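Local coordinates for flagellar biosynthesis protein FlhA (Bacillus subtilis, PDB 3MIX) that takes part in exporting flagellar proteins through the flagellar type III secretion system, here represented by its cytosolic domain, at residues N280-V292 against L368-D381. Sequence-based numbering, arbitrary orientation.
Sequences NEVLKVVTCSGRV and LEANVEVQSIGVVD
Val380 packs between Val286 and Val292: its CG2 meets Val286 CG1 at 3.7 Å, while its CG1, anti to the backbone N (chi1 168°), reaches Val292 CG2 at 3.8 Å, each pair crossing at about a right angle. Helix 313-332 touches all three, so compact branched side chains suit this buried place. Val374 CG1 lies against Val285 CB, and Leu340 touches both residues. The C-terminal tail adds two short parallel pairings to strand 283-288, at Leu283-Lys284 and, shifted by one residue, Thr287-Cys288; Val286 also bonds through its backbone to Ile338 and Leu340. Both backbone polar atoms of Thr287 serve the tail: N bonds to Gly378 O, and O receives Val380 N at 2.9 Å. Where the register slips, two hydroxyls pair, Thr287 OG1 with Ser376 OG. Ser289, N-cap of helix 290-299, gives N to Val380 O and its small hydroxyl OG to Asp381 OD1 at 2.8 Å. Replacing it by alanine removes OG and would probably leave Asp381 OD1 without its hydroxyl mate. Asp381 OD2 lies in plane at the edge of the oppositely charged Arg291 guanidinium, a salt bridge whose NH2 bond is weak. This chemistry is consistent with holding the tail, down to its last modelled residue, beside the helix start.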
ATOM      1  N   ASN A 280       1.591 -14.138  23.227  1.00 73.29           N
ATOM      2  CA  ASN A 280       1.307 -15.430  23.875  1.00 77.35           C
ATOM      3  C   ASN A 280       0.021 -16.125  23.416  1.00 79.13           C
ATOM      4  O   ASN A 280      -0.437 -17.093  24.042  1.00 82.27           O
ATOM      5  CB  ASN A 280       1.346 -15.296  25.409  1.00 80.07           C
ATOM      6  CG  ASN A 280       2.701 -14.825  25.921  1.00 80.31           C
ATOM      7  OD1 ASN A 280       2.833 -13.700  26.411  1.00 81.02           O
ATOM      8  ND2 ASN A 280       3.717 -15.679  25.800  1.00 81.33           N
ATOM      9  N   GLU A 281      -0.557 -15.620  22.332  1.00 77.38           N
ATOM     10  CA  GLU A 281      -1.778 -16.177  21.762  1.00 79.01           C
ATOM     11  C   GLU A 281      -1.459 -16.908  20.461  1.00 77.69           C
ATOM     12  O   GLU A 281      -0.626 -16.453  19.674  1.00 75.07           O
ATOM     13  CB  GLU A 281      -2.807 -15.067  21.526  1.00 78.36           C
ATOM     14  CG  GLU A 281      -3.999 -15.472  20.670  1.00 80.39           C
ATOM     15  CD  GLU A 281      -5.029 -14.369  20.536  1.00 81.48           C
ATOM     16  OE1 GLU A 281      -5.475 -13.840  21.579  1.00 83.94           O
ATOM     17  OE2 GLU A 281      -5.400 -14.038  19.390  1.00 80.59           O
ATOM     18  N   VAL A 282      -2.122 -18.041  20.249  1.00 79.78           N
ATOM     19  CA  VAL A 282      -1.984 -18.803  19.011  1.00 79.12           C
ATOM     20  C   VAL A 282      -2.622 -18.050  17.846  1.00 76.93           C
ATOM     21  O   VAL A 282      -3.762 -17.572  17.940  1.00 77.95           O
ATOM     22  CB  VAL A 282      -2.555 -20.252  19.136  1.00 82.98           C
ATOM     23  CG1 VAL A 282      -3.961 -20.263  19.756  1.00 86.20           C
ATOM     24  CG2 VAL A 282      -2.530 -20.982  17.785  1.00 82.82           C
ATOM     25  N   LEU A 283      -1.860 -17.941  16.762  1.00 73.79           N
ATOM     26  CA  LEU A 283      -2.288 -17.256  15.557  1.00 71.05           C
ATOM     27  C   LEU A 283      -3.046 -18.201  14.622  1.00 72.35           C
ATOM     28  O   LEU A 283      -2.548 -19.276  14.275  1.00 73.15           O
ATOM     29  CB  LEU A 283      -1.067 -16.663  14.855  1.00 67.78           C
ATOM     30  CG  LEU A 283      -1.249 -15.848  13.577  1.00 64.74           C
ATOM     31  CD1 LEU A 283      -2.082 -14.598  13.827  1.00 63.57           C
ATOM     32  CD2 LEU A 283       0.118 -15.499  13.022  1.00 61.69           C
ATOM     33  N   LYS A 284      -4.243 -17.783  14.216  1.00 72.40           N
ATOM     34  CA  LYS A 284      -5.095 -18.576  13.324  1.00 74.01           C
ATOM     35  C   LYS A 284      -4.647 -18.416  11.866  1.00 71.38           C
ATOM     36  O   LYS A 284      -4.789 -17.341  11.283  1.00 69.14           O
ATOM     37  CB  LYS A 284      -6.571 -18.168  13.465  1.00 75.74           C
ATOM     38  CG  LYS A 284      -7.005 -17.665  14.850  1.00 77.42           C
ATOM     39  CD  LYS A 284      -7.326 -18.792  15.824  1.00 80.66           C
ATOM     40  CE  LYS A 284      -8.047 -18.244  17.047  1.00 82.87           C
ATOM     41  NZ  LYS A 284      -8.349 -19.293  18.060  1.00 86.02           N
ATOM     42  N   VAL A 285      -4.121 -19.493  11.283  1.00 71.67           N
ATOM     43  CA  VAL A 285      -3.472 -19.439   9.967  1.00 69.08           C
ATOM     44  C   VAL A 285      -3.878 -20.584   9.028  1.00 70.76           C
ATOM     45  O   VAL A 285      -3.735 -21.756   9.373  1.00 73.11           O
ATOM     46  CB  VAL A 285      -1.925 -19.434  10.122  1.00 67.29           C
ATOM     47  CG1 VAL A 285      -1.247 -19.883   8.848  1.00 67.01           C
ATOM     48  CG2 VAL A 285      -1.422 -18.052  10.526  1.00 64.41           C
ATOM     49  N   VAL A 286      -4.376 -20.236   7.842  1.00 69.33           N
ATOM     50  CA  VAL A 286      -4.601 -21.216   6.773  1.00 70.26           C
ATOM     51  C   VAL A 286      -3.253 -21.581   6.152  1.00 68.25           C
ATOM     52  O   VAL A 286      -2.435 -20.701   5.876  1.00 65.29           O
ATOM     53  CB  VAL A 286      -5.551 -20.665   5.664  1.00 70.16           C
ATOM     54  CG1 VAL A 286      -5.710 -21.660   4.524  1.00 71.85           C
ATOM     55  CG2 VAL A 286      -6.914 -20.326   6.234  1.00 72.12           C
ATOM     56  N   THR A 287      -3.011 -22.871   5.948  1.00 69.74           N
ATOM     57  CA  THR A 287      -1.804 -23.312   5.252  1.00 68.22           C
ATOM     58  C   THR A 287      -2.122 -23.764   3.830  1.00 68.59           C
ATOM     59  O   THR A 287      -3.277 -23.716   3.397  1.00 69.40           O
ATOM     60  CB  THR A 287      -1.046 -24.429   6.011  1.00 70.20           C
ATOM     61  OG1 THR A 287      -1.968 -25.437   6.451  1.00 74.02           O
ATOM     62  CG2 THR A 287      -0.285 -23.851   7.204  1.00 68.49           C
ATOM     63  N   CYS A 288      -1.085 -24.178   3.109  1.00 67.53           N
ATOM     64  CA  CYS A 288      -1.226 -24.623   1.732  1.00 68.53           C
ATOM     65  C   CYS A 288      -0.841 -26.091   1.619  1.00 71.61           C
ATOM     66  O   CYS A 288       0.160 -26.521   2.205  1.00 71.45           O
ATOM     67  CB  CYS A 288      -0.362 -23.775   0.787  1.00 65.32           C
ATOM     68  SG  CYS A 288      -0.973 -22.093   0.466  1.00 62.27           S
ATOM     69  N   SER A 289      -1.635 -26.845   0.858  1.00 74.45           N
ATOM     70  CA  SER A 289      -1.386 -28.270   0.609  1.00 78.39           C
ATOM     71  C   SER A 289       0.010 -28.504   0.032  1.00 77.42           C
ATOM     72  O   SER A 289       0.649 -27.570  -0.463  1.00 74.36           O
ATOM     73  CB  SER A 289      -2.429 -28.818  -0.364  1.00 80.95           C
ATOM     74  OG  SER A 289      -2.604 -30.210  -0.200  1.00 86.58           O
ATOM     75  N   GLY A 290       0.485 -29.742   0.105  1.00 80.18           N
ATOM     76  CA  GLY A 290       1.713 -30.119  -0.584  1.00 80.31           C
ATOM     77  C   GLY A 290       1.476 -30.054  -2.080  1.00 80.95           C
ATOM     78  O   GLY A 290       2.374 -29.698  -2.849  1.00 79.29           O
ATOM     79  N   ARG A 291       0.246 -30.386  -2.476  1.00 83.58           N
ATOM     80  CA  ARG A 291      -0.194 -30.346  -3.869  1.00 84.68           C
ATOM     81  C   ARG A 291      -0.179 -28.924  -4.439  1.00 81.21           C
ATOM     82  O   ARG A 291       0.417 -28.674  -5.488  1.00 80.36           O
ATOM     83  CB  ARG A 291      -1.590 -30.969  -4.009  1.00 88.24           C
ATOM     84  CG  ARG A 291      -1.631 -32.487  -3.781  1.00 92.65           C
ATOM     85  CD  ARG A 291      -2.948 -33.098  -4.247  1.00 96.38           C
ATOM     86  NE  ARG A 291      -4.049 -32.874  -3.305  1.00 96.94           N
ATOM     87  CZ  ARG A 291      -4.456 -33.747  -2.384  1.00 99.23           C
ATOM     88  NH1 ARG A 291      -3.859 -34.926  -2.261  1.00102.03           N
ATOM     89  NH2 ARG A 291      -5.465 -33.439  -1.578  1.00 99.03           N
ATOM     90  N   VAL A 292      -0.828 -27.997  -3.735  1.00 79.40           N
ATOM     91  CA  VAL A 292      -0.890 -26.598  -4.156  1.00 76.09           C
ATOM     92  C   VAL A 292       0.521 -26.018  -4.266  1.00 73.30           C
ATOM     93  O   VAL A 292       0.838 -25.312  -5.219  1.00 71.43           O
ATOM     94  CB  VAL A 292      -1.769 -25.759  -3.196  1.00 74.77           C
ATOM     95  CG1 VAL A 292      -1.567 -24.261  -3.423  1.00 70.85           C
ATOM     96  CG2 VAL A 292      -3.230 -26.122  -3.367  1.00 77.09           C
ATOM     97  N   LEU A 368       7.694 -15.462  10.219  1.00 46.64           N
ATOM     98  CA  LEU A 368       7.249 -15.624  11.595  1.00 49.19           C
ATOM     99  C   LEU A 368       8.414 -16.044  12.474  1.00 50.36           C
ATOM    100  O   LEU A 368       9.140 -16.973  12.143  1.00 51.50           O
ATOM    101  CB  LEU A 368       6.118 -16.641  11.698  1.00 51.44           C
ATOM    102  CG  LEU A 368       4.812 -16.283  10.984  1.00 52.00           C
ATOM    103  CD1 LEU A 368       3.821 -17.418  11.129  1.00 54.68           C
ATOM    104  CD2 LEU A 368       4.210 -14.963  11.488  1.00 51.57           C
ATOM    105  N   GLU A 369       8.598 -15.332  13.579  1.00 51.10           N
ATOM    106  CA  GLU A 369       9.629 -15.651  14.559  1.00 53.05           C
ATOM    107  C   GLU A 369       9.449 -17.062  15.105  1.00 56.04           C
ATOM    108  O   GLU A 369       8.325 -17.551  15.222  1.00 57.59           O
ATOM    109  CB  GLU A 369       9.593 -14.648  15.709  1.00 52.68           C
ATOM    110  CG  GLU A 369      10.359 -13.374  15.436  1.00 51.38           C
ATOM    111  CD  GLU A 369      10.168 -12.346  16.533  1.00 51.92           C
ATOM    112  OE1 GLU A 369       9.002 -12.006  16.842  1.00 51.56           O
ATOM    113  OE2 GLU A 369      11.186 -11.873  17.081  1.00 52.41           O
ATOM    114  N   ALA A 370      10.564 -17.707  15.435  1.00 57.79           N
ATOM    115  CA  ALA A 370      10.559 -19.098  15.921  1.00 61.23           C
ATOM    116  C   ALA A 370       9.606 -19.345  17.100  1.00 63.64           C
ATOM    117  O   ALA A 370       9.024 -20.431  17.212  1.00 66.20           O
ATOM    118  CB  ALA A 370      11.973 -19.535  16.284  1.00 61.91           C
ATOM    119  N   ASN A 371       9.443 -18.333  17.954  1.00 63.26           N
ATOM    120  CA  ASN A 371       8.648 -18.446  19.178  1.00 65.56           C
ATOM    121  C   ASN A 371       7.129 -18.360  18.980  1.00 66.03           C
ATOM    122  O   ASN A 371       6.376 -18.384  19.957  1.00 68.03           O
ATOM    123  CB  ASN A 371       9.103 -17.395  20.208  1.00 65.13           C
ATOM    124  CG  ASN A 371       8.571 -15.997  19.906  1.00 63.28           C
ATOM    125  OD1 ASN A 371       8.662 -15.511  18.779  1.00 61.18           O
ATOM    126  ND2 ASN A 371       8.010 -15.344  20.924  1.00 63.91           N
ATOM    127  N   VAL A 372       6.685 -18.273  17.730  1.00 64.48           N
ATOM    128  CA  VAL A 372       5.269 -18.036  17.421  1.00 64.65           C
ATOM    129  C   VAL A 372       4.461 -19.335  17.306  1.00 67.40           C
ATOM    130  O   VAL A 372       4.847 -20.251  16.575  1.00 67.79           O
ATOM    131  CB  VAL A 372       5.112 -17.161  16.142  1.00 61.90           C
ATOM    132  CG1 VAL A 372       3.653 -16.982  15.770  1.00 62.18           C
ATOM    133  CG2 VAL A 372       5.754 -15.811  16.360  1.00 59.59           C
ATOM    134  N   GLU A 373       3.348 -19.399  18.042  1.00 69.34           N
ATOM    135  CA  GLU A 373       2.452 -20.560  18.017  1.00 72.33           C
ATOM    136  C   GLU A 373       1.466 -20.455  16.854  1.00 71.46           C
ATOM    137  O   GLU A 373       0.528 -19.653  16.893  1.00 70.97           O
ATOM    138  CB  GLU A 373       1.689 -20.721  19.352  1.00 75.09           C
ATOM    139  CG  GLU A 373       2.574 -20.932  20.582  1.00 77.24           C
ATOM    140  CD  GLU A 373       1.821 -21.504  21.792  1.00 83.10           C
ATOM    141  OE1 GLU A 373       0.673 -21.076  22.062  1.00 84.99           O
ATOM    142  OE2 GLU A 373       2.388 -22.381  22.485  1.00 84.45           O
ATOM    143  N   VAL A 374       1.680 -21.275  15.827  1.00 71.48           N
ATOM    144  CA  VAL A 374       0.837 -21.251  14.628  1.00 71.10           C
ATOM    145  C   VAL A 374       0.069 -22.550  14.417  1.00 74.33           C
ATOM    146  O   VAL A 374       0.632 -23.643  14.544  1.00 76.17           O
ATOM    147  CB  VAL A 374       1.665 -20.929  13.370  1.00 68.53           C
ATOM    148  CG1 VAL A 374       0.874 -21.238  12.101  1.00 69.09           C
ATOM    149  CG2 VAL A 374       2.102 -19.478  13.397  1.00 65.00           C
ATOM    150  N   GLN A 375      -1.217 -22.410  14.086  1.00 75.04           N
ATOM    151  CA  GLN A 375      -2.104 -23.551  13.884  1.00 78.11           C
ATOM    152  C   GLN A 375      -3.035 -23.372  12.681  1.00 77.54           C
ATOM    153  O   GLN A 375      -3.678 -22.333  12.530  1.00 75.78           O
ATOM    154  CB  GLN A 375      -2.915 -23.826  15.157  1.00 81.18           C
ATOM    155  CG  GLN A 375      -3.743 -25.111  15.112  1.00 85.56           C
ATOM    156  CD  GLN A 375      -4.495 -25.389  16.402  1.00 89.19           C
ATOM    157  OE1 GLN A 375      -4.383 -26.477  16.974  1.00 92.72           O
ATOM    158  NE2 GLN A 375      -5.271 -24.410  16.865  1.00 88.45           N
ATOM    159  N   SER A 376      -3.103 -24.406  11.846  1.00 79.00           N
ATOM    160  CA  SER A 376      -3.988 -24.433  10.684  1.00 79.22           C
ATOM    161  C   SER A 376      -5.448 -24.662  11.069  1.00 82.12           C
ATOM    162  O   SER A 376      -5.753 -25.411  12.003  1.00 85.09           O
ATOM    163  CB  SER A 376      -3.545 -25.512   9.691  1.00 80.60           C
ATOM    164  OG  SER A 376      -2.175 -25.383   9.350  1.00 78.15           O
ATOM    165  N   ILE A 377      -6.337 -24.008  10.332  1.00 81.24           N
ATOM    166  CA  ILE A 377      -7.780 -24.120  10.517  1.00 83.95           C
ATOM    167  C   ILE A 377      -8.399 -24.586   9.202  1.00 84.81           C
ATOM    168  O   ILE A 377      -9.476 -25.190   9.175  1.00 88.25           O
ATOM    169  CB  ILE A 377      -8.387 -22.766  10.981  1.00 82.49           C
ATOM    170  CG1 ILE A 377      -8.164 -22.570  12.482  1.00 83.16           C
ATOM    171  CG2 ILE A 377      -9.887 -22.682  10.689  1.00 85.33           C
ATOM    172  CD1 ILE A 377      -6.871 -21.878  12.835  1.00 80.77           C
ATOM    173  N   GLY A 378      -7.692 -24.296   8.116  1.00 81.76           N
ATOM    174  CA  GLY A 378      -8.033 -24.784   6.791  1.00 82.07           C
ATOM    175  C   GLY A 378      -6.759 -25.065   6.023  1.00 79.82           C
ATOM    176  O   GLY A 378      -5.732 -24.425   6.255  1.00 76.63           O
ATOM    177  N   VAL A 379      -6.809 -26.043   5.126  1.00 81.48           N
ATOM    178  CA  VAL A 379      -5.676 -26.326   4.251  1.00 79.67           C
ATOM    179  C   VAL A 379      -6.112 -26.147   2.799  1.00 79.25           C
ATOM    180  O   VAL A 379      -7.005 -26.857   2.316  1.00 82.40           O
ATOM    181  CB  VAL A 379      -5.078 -27.742   4.484  1.00 82.51           C
ATOM    182  CG1 VAL A 379      -3.885 -27.978   3.560  1.00 80.99           C
ATOM    183  CG2 VAL A 379      -4.654 -27.922   5.941  1.00 82.77           C
ATOM    184  N   VAL A 380      -5.483 -25.182   2.125  1.00 75.11           N
ATOM    185  CA  VAL A 380      -5.738 -24.877   0.712  1.00 74.07           C
ATOM    186  C   VAL A 380      -5.375 -26.077  -0.168  1.00 76.65           C
ATOM    187  O   VAL A 380      -4.237 -26.554  -0.128  1.00 76.16           O
ATOM    188  CB  VAL A 380      -4.952 -23.591   0.261  1.00 69.66           C
ATOM    189  CG1 VAL A 380      -4.959 -23.425  -1.257  1.00 68.36           C
ATOM    190  CG2 VAL A 380      -5.525 -22.349   0.936  1.00 66.88           C
ATOM    191  N   ASP A 381      -6.355 -26.554  -0.940  1.00 79.46           N
ATOM    192  CA  ASP A 381      -6.203 -27.708  -1.836  1.00 82.43           C
ATOM    193  C   ASP A 381      -6.384 -27.271  -3.290  1.00 81.80           C
ATOM    194  O   ASP A 381      -6.973 -27.980  -4.110  1.00 84.62           O
ATOM    195  CB  ASP A 381      -7.214 -28.812  -1.483  1.00 87.09           C
ATOM    196  CG  ASP A 381      -6.596 -29.963  -0.678  1.00 89.77           C
ATOM    197  OD1 ASP A 381      -5.362 -29.960  -0.461  1.00 88.53           O
ATOM    198  OD2 ASP A 381      -7.352 -30.879  -0.265  1.00 92.74           O
TER